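Local coordinates for protein cellulase (PDB 5E09) that probably hydrolyses internal beta-1,4-glucosidic bonds of cellulose with a family 5 TIM-barrel catalytic domain, aided by carbohydrate-binding modules, at residues N205-T210 against L219-H224; E119-Y124 against N171-H176; I348-G353 against R357-Q362; T401-P406 against T411-T416. All blocks are in the same frame, centred on the assembly; numbering follows the deposited sequence.

Contact 1: residues N205-T210 against L219-H224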
loop_
_atom_site.group_PDB
_atom_site.type_symbol
_atom_site.label_atom_id
_atom_site.label_comp_id
_atom_site.label_asym_id
_atom_site.label_seq_id
_atom_site.Cartn_x
_atom_site.Cartn_y
_atom_site.Cartn_z
ATOM N N ASN A 205 -19.416 8.710 11.513
ATOM C CA ASN A 205 -20.426 9.534 12.166
ATOM C C ASN A 205 -19.872 10.314 13.344
ATOM O O ASN A 205 -20.198 11.481 13.520
ATOM C CB ASN A 205 -21.597 8.675 12.636
ATOM C CG ASN A 205 -22.467 8.209 11.492
ATOM O OD1 ASN A 205 -22.545 8.867 10.454
ATOM N ND2 ASN A 205 -23.120 7.065 11.668
ATOM N N ARG A 206 -19.034 9.672 14.149
ATOM C CA ARG A 206 -18.503 10.331 15.336
ATOM C C ARG A 206 -17.499 11.424 14.989
ATOM O O ARG A 206 -17.473 12.483 15.637
ATOM C CB ARG A 206 -17.877 9.297 16.265
ATOM C CG ARG A 206 -18.901 8.281 16.716
ATOM C CD ARG A 206 -18.392 7.416 17.821
ATOM N NE ARG A 206 -18.999 7.764 19.101
ATOM C CZ ARG A 206 -19.944 7.045 19.694
ATOM N NH1 ARG A 206 -20.386 5.930 19.126
ATOM N NH2 ARG A 206 -20.439 7.434 20.862
ATOM N N LEU A 207 -16.679 11.183 13.968
ATOM C CA LEU A 207 -15.818 12.255 13.476
ATOM C C LEU A 207 -16.682 13.417 12.980
ATOM O O LEU A 207 -16.400 14.589 13.255
ATOM C CB LEU A 207 -14.900 11.753 12.364
ATOM C CG LEU A 207 -14.113 12.857 11.658
ATOM C CD1 LEU A 207 -13.259 13.612 12.642
ATOM C CD2 LEU A 207 -13.263 12.275 10.550
ATOM N N HIS A 208 -17.746 13.071 12.261
ATOM C CA HIS A 208 -18.701 14.052 11.744
ATOM C C HIS A 208 -19.270 14.918 12.866
ATOM O O HIS A 208 -19.316 16.144 12.768
ATOM C CB HIS A 208 -19.827 13.327 10.999
ATOM C CG HIS A 208 -20.705 14.239 10.192
ATOM N ND1 HIS A 208 -20.358 15.529 9.893
ATOM C CD2 HIS A 208 -21.918 14.020 9.628
ATOM C CE1 HIS A 208 -21.325 16.085 9.169
ATOM N NE2 HIS A 208 -22.274 15.194 9.000
ATOM N N GLN A 209 -19.678 14.263 13.946
ATOM C CA GLN A 209 -20.227 14.948 15.104
ATOM C C GLN A 209 -19.182 15.860 15.744
ATOM O O GLN A 209 -19.480 17.006 16.080
ATOM C CB GLN A 209 -20.759 13.931 16.119
ATOM C CG GLN A 209 -21.461 14.545 17.325
ATOM C CD GLN A 209 -22.575 15.508 16.937
ATOM O OE1 GLN A 209 -22.709 16.583 17.524
ATOM N NE2 GLN A 209 -23.384 15.124 15.950
ATOM N N THR A 210 -17.959 15.357 15.900
ATOM C CA THR A 210 -16.871 16.186 16.422
ATOM C C THR A 210 -16.703 17.461 15.597
ATOM O O THR A 210 -16.548 18.562 16.141
ATOM C CB THR A 210 -15.529 15.427 16.435
ATOM O OG1 THR A 210 -15.638 14.257 17.253
ATOM C CG2 THR A 210 -14.407 16.322 16.967
ATOM N N LEU A 219 -11.760 22.665 8.279
ATOM C CA LEU A 219 -11.508 21.342 8.830
ATOM C C LEU A 219 -11.576 20.275 7.737
ATOM O O LEU A 219 -12.378 20.369 6.809
ATOM C CB LEU A 219 -12.508 21.031 9.949
ATOM C CG LEU A 219 -12.460 21.907 11.212
ATOM C CD1 LEU A 219 -13.531 21.485 12.208
ATOM C CD2 LEU A 219 -11.093 21.873 11.869
ATOM N N ILE A 220 -10.719 19.267 7.857
ATOM C CA ILE A 220 -10.606 18.201 6.872
ATOM C C ILE A 220 -10.662 16.845 7.559
ATOM O O ILE A 220 -9.973 16.622 8.546
ATOM C CB ILE A 220 -9.288 18.303 6.078
ATOM C CG1 ILE A 220 -9.137 19.693 5.452
ATOM C CG2 ILE A 220 -9.215 17.211 5.023
ATOM C CD1 ILE A 220 -7.703 20.056 5.132
ATOM N N ALA A 221 -11.491 15.945 7.045
ATOM C CA ALA A 221 -11.556 14.585 7.564
ATOM C C ALA A 221 -10.462 13.742 6.923
ATOM O O ALA A 221 -10.163 13.918 5.747
ATOM C CB ALA A 221 -12.928 13.977 7.300
ATOM N N THR A 222 -9.853 12.838 7.680
ATOM C CA THR A 222 -8.895 11.938 7.061
ATOM C C THR A 222 -9.116 10.476 7.415
ATOM O O THR A 222 -9.442 10.130 8.555
ATOM C CB THR A 222 -7.445 12.303 7.416
ATOM O OG1 THR A 222 -6.562 11.401 6.739
ATOM C CG2 THR A 222 -7.193 12.222 8.919
ATOM N N VAL A 223 -8.939 9.618 6.417
ATOM C CA VAL A 223 -8.998 8.182 6.660
ATOM C C VAL A 223 -7.853 7.498 5.926
ATOM O O VAL A 223 -7.176 8.118 5.099
ATOM C CB VAL A 223 -10.348 7.567 6.224
ATOM C CG1 VAL A 223 -11.459 8.000 7.170
ATOM C CG2 VAL A 223 -10.689 7.944 4.790
ATOM N N HIS A 224 -7.632 6.229 6.254
ATOM C CA HIS A 224 -6.584 5.430 5.635
ATOM C C HIS A 224 -7.204 4.203 4.985
ATOM O O HIS A 224 -8.261 3.746 5.410
ATOM C CB HIS A 224 -5.532 5.003 6.662
ATOM C CG HIS A 224 -4.701 6.132 7.182
ATOM N ND1 HIS A 224 -3.751 5.964 8.171
ATOM C CD2 HIS A 224 -4.672 7.445 6.856
ATOM C CE1 HIS A 224 -3.180 7.122 8.429
ATOM N NE2 HIS A 224 -3.719 8.041 7.648
#
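L207 sets its CG opposite the backbone N and next to its own carbonyl carbon (chi1 172°), and the second torsion (chi2 59°) then sends CD2, rather than CD1, down onto A221. The contact is a worked example of how a TIM barrel closes its helical layer over its strands. Helix 201-214 is the crossover of a beta-alpha-beta unit that begins with strand 190-193 and ends with strand 219-225, so 205-210 rests on the outer surface of the barrel strand that it leads into. The meeting is small and wholly apolar. CD2 of L207 lies 3.7 Å from CB of A221, and no hydrogen bond joins the two segments. The small alanine lets the helix settle close, with the CA atoms of L207 and A221 7.7 Å apart.

The alternation of the strand sorts its side chains. A221 faces the helix, while its neighbours I220 and T222 point away and touch V191 of the adjoining strand; the T222 hydroxyl is bonded to the carbonyl of V268. Around the leucine, L192 of strand 190-193, T194 just beyond it and F260 of helix 243-261 complete the greasy layer, and F260 also touches A221, so one helix side chain is wedged between two strands and the next helix of the barrel. The leucine methyl reaches the flank of the alanine methyl rather than its end, which also leaves L207 CD2 only 4.1 Å from A221 CA.

Contact 2: residues E119-Y124 against N171-H176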
loop_
_atom_site.group_PDB
_atom_site.type_symbol
_atom_site.label_atom_id
_atom_site.label_comp_id
_atom_site.label_asym_id
_atom_site.label_seq_id
_atom_site.Cartn_x
_atom_site.Cartn_y
_atom_site.Cartn_z
ATOM N N GLU A 119 -1.201 12.875 32.421
ATOM C CA GLU A 119 0.113 12.952 31.793
ATOM C C GLU A 119 0.000 13.005 30.273
ATOM O O GLU A 119 0.669 13.809 29.625
ATOM C CB GLU A 119 0.989 11.765 32.197
ATOM C CG GLU A 119 2.403 11.852 31.624
ATOM C CD GLU A 119 3.209 10.579 31.827
ATOM O OE1 GLU A 119 2.607 9.543 32.185
ATOM O OE2 GLU A 119 4.443 10.617 31.627
ATOM N N VAL A 120 -0.843 12.148 29.709
ATOM C CA VAL A 120 -1.002 12.089 28.262
ATOM C C VAL A 120 -1.504 13.426 27.722
ATOM O O VAL A 120 -0.922 13.982 26.783
ATOM C CB VAL A 120 -1.958 10.962 27.845
ATOM C CG1 VAL A 120 -2.346 11.110 26.381
ATOM C CG2 VAL A 120 -1.311 9.604 28.099
HETATM N N MSE A 121 -2.565 13.950 28.330
HETATM C CA MSE A 121 -3.062 15.273 27.968
HETATM C C MSE A 121 -1.982 16.338 28.105
HETATM O O MSE A 121 -1.886 17.242 27.276
HETATM C CB MSE A 121 -4.264 15.648 28.824
HETATM C CG MSE A 121 -5.470 14.779 28.576
HETATM SE SE MSE A 121 -6.088 14.868 26.720
HETATM C CE MSE A 121 -6.685 16.725 26.724
ATOM N N ALA A 122 -1.168 16.227 29.150
ATOM C CA ALA A 122 -0.094 17.194 29.365
ATOM C C ALA A 122 0.933 17.180 28.224
ATOM O O ALA A 122 1.281 18.234 27.683
ATOM C CB ALA A 122 0.591 16.936 30.698
ATOM N N LYS A 123 1.411 15.989 27.865
ATOM C CA LYS A 123 2.406 15.837 26.802
ATOM C C LYS A 123 1.851 16.263 25.452
ATOM O O LYS A 123 2.521 16.937 24.680
ATOM C CB LYS A 123 2.890 14.390 26.699
ATOM C CG LYS A 123 3.592 13.861 27.921
ATOM C CD LYS A 123 4.153 12.467 27.674
ATOM C CE LYS A 123 5.216 12.481 26.590
ATOM N NZ LYS A 123 5.864 11.145 26.432
ATOM N N TYR A 124 0.628 15.828 25.173
ATOM C CA TYR A 124 -0.074 16.149 23.939
ATOM C C TYR A 124 -0.209 17.664 23.786
ATOM O O TYR A 124 0.066 18.241 22.715
ATOM C CB TYR A 124 -1.441 15.466 23.953
ATOM C CG TYR A 124 -2.251 15.577 22.683
ATOM C CD1 TYR A 124 -1.955 14.799 21.573
ATOM C CD2 TYR A 124 -3.348 16.430 22.612
ATOM C CE1 TYR A 124 -2.715 14.885 20.415
ATOM C CE2 TYR A 124 -4.104 16.526 21.470
ATOM C CZ TYR A 124 -3.787 15.753 20.374
ATOM O OH TYR A 124 -4.553 15.852 19.234
ATOM N N ASN A 171 -8.924 15.596 19.797
ATOM C CA ASN A 171 -9.204 16.430 18.637
ATOM C C ASN A 171 -9.599 17.847 19.057
ATOM O O ASN A 171 -9.122 18.828 18.481
ATOM C CB ASN A 171 -10.301 15.793 17.774
ATOM C CG ASN A 171 -9.777 14.643 16.917
ATOM O OD1 ASN A 171 -8.588 14.581 16.613
ATOM N ND2 ASN A 171 -10.666 13.734 16.522
ATOM N N THR A 172 -10.442 17.941 20.083
ATOM C CA THR A 172 -10.922 19.224 20.599
ATOM C C THR A 172 -9.794 20.032 21.237
ATOM O O THR A 172 -9.642 21.235 20.970
ATOM C CB THR A 172 -12.054 19.016 21.626
ATOM O OG1 THR A 172 -13.146 18.349 20.983
ATOM C CG2 THR A 172 -12.544 20.340 22.167
ATOM N N ALA A 173 -8.996 19.368 22.067
ATOM C CA ALA A 173 -7.845 20.021 22.693
ATOM C C ALA A 173 -6.869 20.559 21.640
ATOM O O ALA A 173 -6.416 21.705 21.713
ATOM C CB ALA A 173 -7.133 19.052 23.638
ATOM N N PHE A 174 -6.546 19.708 20.672
ATOM C CA PHE A 174 -5.713 20.068 19.529
ATOM C C PHE A 174 -6.248 21.327 18.828
ATOM O O PHE A 174 -5.530 22.334 18.673
ATOM C CB PHE A 174 -5.652 18.865 18.577
ATOM C CG PHE A 174 -5.182 19.184 17.190
ATOM C CD1 PHE A 174 -3.864 19.537 16.948
ATOM C CD2 PHE A 174 -6.052 19.075 16.119
ATOM C CE1 PHE A 174 -3.423 19.810 15.661
ATOM C CE2 PHE A 174 -5.625 19.341 14.823
ATOM C CZ PHE A 174 -4.304 19.712 14.593
ATOM N N TYR A 175 -7.523 21.266 18.448
ATOM C CA TYR A 175 -8.207 22.385 17.813
ATOM C C TYR A 175 -8.001 23.681 18.586
ATOM O O TYR A 175 -7.558 24.685 18.024
ATOM C CB TYR A 175 -9.706 22.102 17.683
ATOM C CG TYR A 175 -10.482 23.263 17.100
ATOM C CD1 TYR A 175 -10.653 23.384 15.729
ATOM C CD2 TYR A 175 -11.037 24.246 17.919
ATOM C CE1 TYR A 175 -11.351 24.443 15.187
ATOM C CE2 TYR A 175 -11.733 25.313 17.383
ATOM C CZ TYR A 175 -11.889 25.404 16.015
ATOM O OH TYR A 175 -12.584 26.458 15.467
ATOM N N HIS A 176 -8.313 23.657 19.875
ATOM C CA HIS A 176 -8.270 24.886 20.655
ATOM C C HIS A 176 -6.850 25.392 20.869
ATOM O O HIS A 176 -6.634 26.594 20.873
ATOM C CB HIS A 176 -8.994 24.696 21.988
ATOM C CG HIS A 176 -10.484 24.679 21.849
ATOM N ND1 HIS A 176 -11.268 23.653 22.328
ATOM C CD2 HIS A 176 -11.331 25.555 21.256
ATOM C CE1 HIS A 176 -12.535 23.899 22.042
ATOM N NE2 HIS A 176 -12.600 25.047 21.393
#
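Y124 presses its hydroxyl end against F174 where two neighbouring helices of the TIM-barrel shell, 117-134 and 161-181, run side by side. Their short segments are 11.2 Å apart at the axes and inclined by 31°, a separation that the Y124 side chain spans. The inner half is tight. The tyrosine ring extends from its helix with CG anti to the backbone N (chi1 -174°), bringing OH to 3.3 Å from CB of F174 and CE2 to 4.0 Å from that same CB. This buried hydroxyl is not left among carbons alone, since it is hydrogen-bonded to the carbonyl of L170, and W128 meets both aromatic rings edge-to-face. A leucine in place of Y124 would probably open a gap beside F174 CB and lose the hydroxyl's bond to L170, loosening the tie between the helices.

The outer half is sparser and partly exposed. There M121, present as selenomethionine, folds its chain at chi2 and chi3 toward A173 and makes a single apolar touch, with the methyl carbon CE of M121 lying 3.9 Å from CB of A173.

Contact 3: residues I348-G353 against R357-Q362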
loop_
_atom_site.group_PDB
_atom_site.type_symbol
_atom_site.label_atom_id
_atom_site.label_comp_id
_atom_site.label_asym_id
_atom_site.label_seq_id
_atom_site.Cartn_x
_atom_site.Cartn_y
_atom_site.Cartn_z
ATOM N N ILE A 348 1.620 -13.724 -20.513
ATOM C CA ILE A 348 1.243 -14.636 -21.583
ATOM C C ILE A 348 2.121 -15.876 -21.501
ATOM O O ILE A 348 3.330 -15.801 -21.729
ATOM C CB ILE A 348 1.411 -14.001 -22.964
ATOM C CG1 ILE A 348 0.527 -12.765 -23.101
ATOM C CG2 ILE A 348 1.106 -15.013 -24.060
ATOM C CD1 ILE A 348 0.799 -11.986 -24.367
ATOM N N HIS A 349 1.521 -17.014 -21.173
ATOM C CA HIS A 349 2.285 -18.247 -21.032
ATOM C C HIS A 349 2.269 -19.099 -22.292
ATOM O O HIS A 349 1.221 -19.346 -22.885
ATOM C CB HIS A 349 1.761 -19.075 -19.860
ATOM C CG HIS A 349 1.828 -18.362 -18.543
ATOM N ND1 HIS A 349 0.791 -17.600 -18.064
ATOM C CD2 HIS A 349 2.818 -18.289 -17.624
ATOM C CE1 HIS A 349 1.133 -17.091 -16.890
ATOM N NE2 HIS A 349 2.354 -17.489 -16.603
ATOM N N VAL A 350 3.451 -19.554 -22.682
ATOM C CA VAL A 350 3.594 -20.501 -23.769
ATOM C C VAL A 350 4.418 -21.688 -23.283
ATOM O O VAL A 350 5.535 -21.522 -22.794
ATOM C CB VAL A 350 4.256 -19.851 -24.994
ATOM C CG1 VAL A 350 4.650 -20.902 -26.017
ATOM C CG2 VAL A 350 3.328 -18.805 -25.610
ATOM N N ARG A 351 3.858 -22.885 -23.399
ATOM C CA ARG A 351 4.561 -24.087 -22.977
ATOM C C ARG A 351 5.699 -24.418 -23.936
ATOM O O ARG A 351 5.478 -24.587 -25.129
ATOM C CB ARG A 351 3.591 -25.262 -22.873
ATOM C CG ARG A 351 2.820 -25.292 -21.569
ATOM C CD ARG A 351 3.732 -25.679 -20.415
ATOM N NE ARG A 351 4.015 -27.109 -20.418
ATOM C CZ ARG A 351 3.606 -27.948 -19.473
ATOM N NH1 ARG A 351 2.915 -27.494 -18.435
ATOM N NH2 ARG A 351 3.902 -29.237 -19.559
ATOM N N ASP A 352 6.917 -24.496 -23.412
ATOM C CA ASP A 352 8.072 -24.837 -24.235
ATOM C C ASP A 352 7.964 -26.294 -24.667
ATOM O O ASP A 352 7.622 -27.162 -23.861
ATOM C CB ASP A 352 9.376 -24.590 -23.467
ATOM C CG ASP A 352 10.613 -24.818 -24.319
ATOM O OD1 ASP A 352 10.835 -24.043 -25.277
ATOM O OD2 ASP A 352 11.371 -25.767 -24.023
ATOM N N GLY A 353 8.242 -26.567 -25.935
ATOM C CA GLY A 353 8.115 -27.921 -26.445
ATOM C C GLY A 353 6.661 -28.334 -26.581
ATOM O O GLY A 353 6.288 -29.486 -26.360
ATOM N N ARG A 357 0.577 -21.999 -30.659
ATOM C CA ARG A 357 -0.697 -21.712 -31.295
ATOM C C ARG A 357 -1.161 -20.299 -30.981
ATOM O O ARG A 357 -0.623 -19.657 -30.077
ATOM C CB ARG A 357 -1.740 -22.741 -30.848
ATOM C CG ARG A 357 -1.958 -22.770 -29.343
ATOM C CD ARG A 357 -2.933 -23.863 -28.913
ATOM N NE ARG A 357 -3.157 -23.795 -27.475
ATOM C CZ ARG A 357 -4.034 -22.975 -26.900
ATOM N NH1 ARG A 357 -4.767 -22.152 -27.642
ATOM N NH2 ARG A 357 -4.172 -22.965 -25.581
ATOM N N ASP A 358 -2.140 -19.818 -31.747
ATOM C CA ASP A 358 -2.787 -18.534 -31.485
ATOM C C ASP A 358 -3.232 -18.479 -30.025
ATOM O O ASP A 358 -3.625 -19.501 -29.462
ATOM C CB ASP A 358 -3.997 -18.328 -32.407
ATOM C CG ASP A 358 -3.611 -17.953 -33.841
ATOM O OD1 ASP A 358 -2.426 -17.659 -34.111
ATOM O OD2 ASP A 358 -4.513 -17.940 -34.704
ATOM N N GLN A 359 -3.173 -17.302 -29.405
ATOM C CA GLN A 359 -3.571 -17.187 -28.003
ATOM C C GLN A 359 -4.464 -15.982 -27.755
ATOM O O GLN A 359 -4.135 -14.867 -28.149
ATOM C CB GLN A 359 -2.342 -17.107 -27.092
ATOM C CG GLN A 359 -1.450 -18.338 -27.137
ATOM C CD GLN A 359 -1.172 -18.908 -25.761
ATOM O OE1 GLN A 359 -1.317 -18.219 -24.746
ATOM N NE2 GLN A 359 -0.777 -20.177 -25.716
ATOM N N ASP A 360 -5.594 -16.219 -27.096
ATOM C CA ASP A 360 -6.544 -15.155 -26.787
ATOM C C ASP A 360 -6.261 -14.539 -25.421
ATOM O O ASP A 360 -5.734 -15.205 -24.528
ATOM C CB ASP A 360 -7.979 -15.686 -26.834
ATOM C CG ASP A 360 -8.502 -15.834 -28.254
ATOM O OD1 ASP A 360 -7.687 -15.787 -29.200
ATOM O OD2 ASP A 360 -9.728 -16.002 -28.424
ATOM N N ILE A 361 -6.617 -13.266 -25.276
ATOM C CA ILE A 361 -6.342 -12.475 -24.079
ATOM C C ILE A 361 -7.477 -11.490 -23.841
ATOM O O ILE A 361 -7.764 -10.649 -24.691
ATOM C CB ILE A 361 -5.026 -11.669 -24.191
ATOM C CG1 ILE A 361 -3.833 -12.580 -24.478
ATOM C CG2 ILE A 361 -4.790 -10.862 -22.923
ATOM C CD1 ILE A 361 -2.689 -11.863 -25.146
ATOM N N GLN A 362 -8.111 -11.584 -22.679
ATOM C CA GLN A 362 -9.239 -10.717 -22.373
ATOM C C GLN A 362 -8.749 -9.350 -21.904
ATOM O O GLN A 362 -8.059 -9.234 -20.893
ATOM C CB GLN A 362 -10.142 -11.369 -21.318
ATOM C CG GLN A 362 -11.341 -10.531 -20.903
ATOM C CD GLN A 362 -12.349 -10.354 -22.024
ATOM O OE1 GLN A 362 -12.720 -9.227 -22.362
ATOM N NE2 GLN A 362 -12.801 -11.466 -22.604
#
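I348 and I361 meet through their delta methyls, CD1 to CD1 at 3.6 Å, across the interior of the X2 module, whose two sheets pack as an immunoglobulin-like beta sandwich. Both isoleucines hold CG1 beside the backbone N and carry CD1 onward in an extended chain (chi2 172° in I348, 156° in I361), so each offers its longest branch to the other. The two side chains cross nearly at a right angle, and CD1 of I361 also comes to 3.9 Å from CG1 of I348. F427 touches both.

The strands belong to different sheets. Strand 347-351 borders the mixed sheet and bonds its backbone to strand 425-432, whereas 359-364 lies within the antiparallel one; their short axes approach to 9.1 Å and run roughly antiparallel, with no backbone hydrogen bond between them. Side chains and the carbonyl of H349 do the bridging.

Q359 bridges them differently. Its CG also sits beside the backbone N, but a bend at chi2 (-127°) swings the amide alongside the other strand, where it slides past I348 in the opposite sense, bringing CD of Q359 to 3.8 Å from O of H349. The amide is probably reversed in the model; with it turned over this may be a hydrogen bond. Cutting Q359 back to an alanine is likely to leave H349 O without its polar neighbour from this strand and to open a gap beside CG2 of I348.

Methyl packing at I348 thus gives way to an amide on the partly exposed side, consistent with an apolar interior and a possible amide-to-carbonyl bond nearer solvent.

Contact 4: residues T401-P406 against T411-T416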
loop_
_atom_site.group_PDB
_atom_site.type_symbol
_atom_site.label_atom_id
_atom_site.label_comp_id
_atom_site.label_asym_id
_atom_site.label_seq_id
_atom_site.Cartn_x
_atom_site.Cartn_y
_atom_site.Cartn_z
ATOM N N THR A 401 5.997 -17.244 -32.108
ATOM C CA THR A 401 7.155 -18.023 -32.531
ATOM C C THR A 401 8.375 -17.130 -32.742
ATOM O O THR A 401 9.454 -17.402 -32.214
ATOM C CB THR A 401 6.867 -18.805 -33.826
ATOM O OG1 THR A 401 5.858 -19.785 -33.569
ATOM C CG2 THR A 401 8.126 -19.511 -34.330
ATOM N N ALA A 402 8.194 -16.058 -33.502
ATOM C CA ALA A 402 9.285 -15.148 -33.821
ATOM C C ALA A 402 9.876 -14.508 -32.564
ATOM O O ALA A 402 11.092 -14.322 -32.467
ATOM C CB ALA A 402 8.805 -14.068 -34.795
ATOM N N LEU A 403 9.016 -14.188 -31.601
ATOM C CA LEU A 403 9.440 -13.483 -30.391
ATOM C C LEU A 403 10.112 -14.381 -29.359
ATOM O O LEU A 403 10.712 -13.903 -28.397
ATOM C CB LEU A 403 8.243 -12.790 -29.741
ATOM C CG LEU A 403 7.696 -11.581 -30.487
ATOM C CD1 LEU A 403 6.306 -11.232 -29.982
ATOM C CD2 LEU A 403 8.634 -10.406 -30.324
HETATM N N MSE A 404 10.018 -15.685 -29.548
HETATM C CA MSE A 404 10.474 -16.582 -28.508
HETATM C C MSE A 404 11.663 -17.429 -28.917
HETATM O O MSE A 404 12.040 -17.478 -30.086
HETATM C CB MSE A 404 9.313 -17.464 -28.061
HETATM C CG MSE A 404 8.172 -16.630 -27.517
HETATM SE SE MSE A 404 6.642 -17.667 -26.970
HETATM C CE MSE A 404 7.446 -18.447 -25.393
ATOM N N THR A 405 12.255 -18.080 -27.924
ATOM C CA THR A 405 13.447 -18.880 -28.109
ATOM C C THR A 405 13.233 -20.239 -27.464
ATOM O O THR A 405 13.072 -20.326 -26.247
ATOM C CB THR A 405 14.684 -18.209 -27.480
ATOM O OG1 THR A 405 14.746 -16.839 -27.886
ATOM C CG2 THR A 405 15.955 -18.929 -27.891
ATOM N N PRO A 406 13.230 -21.303 -28.279
ATOM C CA PRO A 406 13.037 -22.666 -27.775
ATOM C C PRO A 406 14.063 -23.016 -26.709
ATOM O O PRO A 406 15.256 -22.799 -26.917
ATOM C CB PRO A 406 13.227 -23.534 -29.023
ATOM C CG PRO A 406 12.897 -22.612 -30.171
ATOM C CD PRO A 406 13.408 -21.268 -29.741
ATOM N N THR A 411 10.898 -14.910 -19.270
ATOM C CA THR A 411 10.363 -13.871 -20.106
ATOM C C THR A 411 11.210 -13.773 -21.336
ATOM O O THR A 411 12.364 -13.499 -21.246
ATOM C CB THR A 411 10.463 -12.521 -19.403
ATOM O OG1 THR A 411 9.871 -12.613 -18.126
ATOM C CG2 THR A 411 9.736 -11.492 -20.161
ATOM N N ASN A 412 10.621 -14.007 -22.485
ATOM C CA ASN A 412 11.337 -13.951 -23.726
ATOM C C ASN A 412 11.101 -12.657 -24.447
ATOM O O ASN A 412 11.831 -12.303 -25.303
ATOM C CB ASN A 412 10.895 -15.085 -24.643
ATOM C CG ASN A 412 11.445 -16.425 -24.249
ATOM O OD1 ASN A 412 11.319 -17.364 -24.975
ATOM N ND2 ASN A 412 12.049 -16.512 -23.116
ATOM N N ALA A 413 10.051 -11.964 -24.088
ATOM C CA ALA A 413 9.681 -10.684 -24.710
ATOM C C ALA A 413 8.635 -9.921 -23.926
ATOM O O ALA A 413 7.983 -10.476 -23.064
ATOM C CB ALA A 413 9.182 -10.903 -26.146
ATOM N N VAL A 414 8.490 -8.640 -24.240
ATOM C CA VAL A 414 7.457 -7.799 -23.639
ATOM C C VAL A 414 6.616 -7.147 -24.735
ATOM O O VAL A 414 7.127 -6.379 -25.551
ATOM C CB VAL A 414 8.065 -6.713 -22.730
ATOM C CG1 VAL A 414 6.992 -5.750 -22.268
ATOM C CG2 VAL A 414 8.783 -7.365 -21.543
ATOM N N ILE A 415 5.334 -7.494 -24.768
ATOM C CA ILE A 415 4.410 -6.930 -25.741
ATOM C C ILE A 415 3.630 -5.790 -25.111
ATOM O O ILE A 415 2.869 -5.994 -24.165
ATOM C CB ILE A 415 3.428 -7.988 -26.273
ATOM C CG1 ILE A 415 4.191 -9.204 -26.807
ATOM C CG2 ILE A 415 2.525 -7.385 -27.345
ATOM C CD1 ILE A 415 3.299 -10.367 -27.186
ATOM N N THR A 416 3.822 -4.592 -25.649
ATOM C CA THR A 416 3.216 -3.378 -25.120
ATOM C C THR A 416 1.926 -3.012 -25.851
ATOM O O THR A 416 1.942 -2.706 -27.042
ATOM C CB THR A 416 4.197 -2.190 -25.215
ATOM O OG1 THR A 416 5.429 -2.526 -24.557
ATOM C CG2 THR A 416 3.594 -0.937 -24.590
#
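N412 reaches back from its strand with its carboxamide oxygen to the backbone of T405, and at about a right angle to it the chain of M404 passes by. The setting is the immunoglobulin-like X2 module, where the chain passes from helix 397-403 through a loop to strand 410-419. N412 holds a turned conformation (psi -19°) within that strand, and both it and A413 pair with L429; this is consistent with a classic beta bulge, which puts two successive side chains on one side. Here that side faces segment 401-406.

The asparagine keeps CG beside its backbone N (chi1 -75°), which lays the amide over the loop. N of T405 donates to OD1 of N412 at 3.2 Å and nearly straight, 164° at the hydrogen, although the donor stands above the carbonyl plane instead of within it. ND2 is bonded to the carbonyl of E408, so one amide ties two points of the loop and its rotation is fixed from both ends. M404, a selenomethionine, sets CB at 3.7 Å from the same OD1 of N412, while its far end goes inward to L429 and V350.

On the other flank the chemistry turns apolar. L403 runs along the strand, with CB 4.2 Å from CB of A413, and its extended branch slants across the end of I415; V375 of a neighbouring strand touches both branched side chains. This apolar touch is light, with CD1 of L403 and CD1 of I415 at 4.2 Å.

The four contacts fall into two pairs on opposite sides of the chain's centre. Contacts 1 and 2 share the catalytic barrel, their centres about 17 Å apart; T210 meets N171 and L219 meets Y175, so helix 161-181, one half of contact 2, also lies against contact 1. Contacts 3 and 4, centres about 11 Å apart, join through V350 against M404 and I348 against I415, and strands 347-351 and 410-419 lie in one mixed sheet of the X2 module. Contact 1 is purely aliphatic and deep, contact 2 adds a satisfied tyrosine hydroxyl, contact 3 mixes a buried aliphatic meeting with an amide, and contact 4, the least buried, relies on a side-chain-to-backbone hydrogen bond.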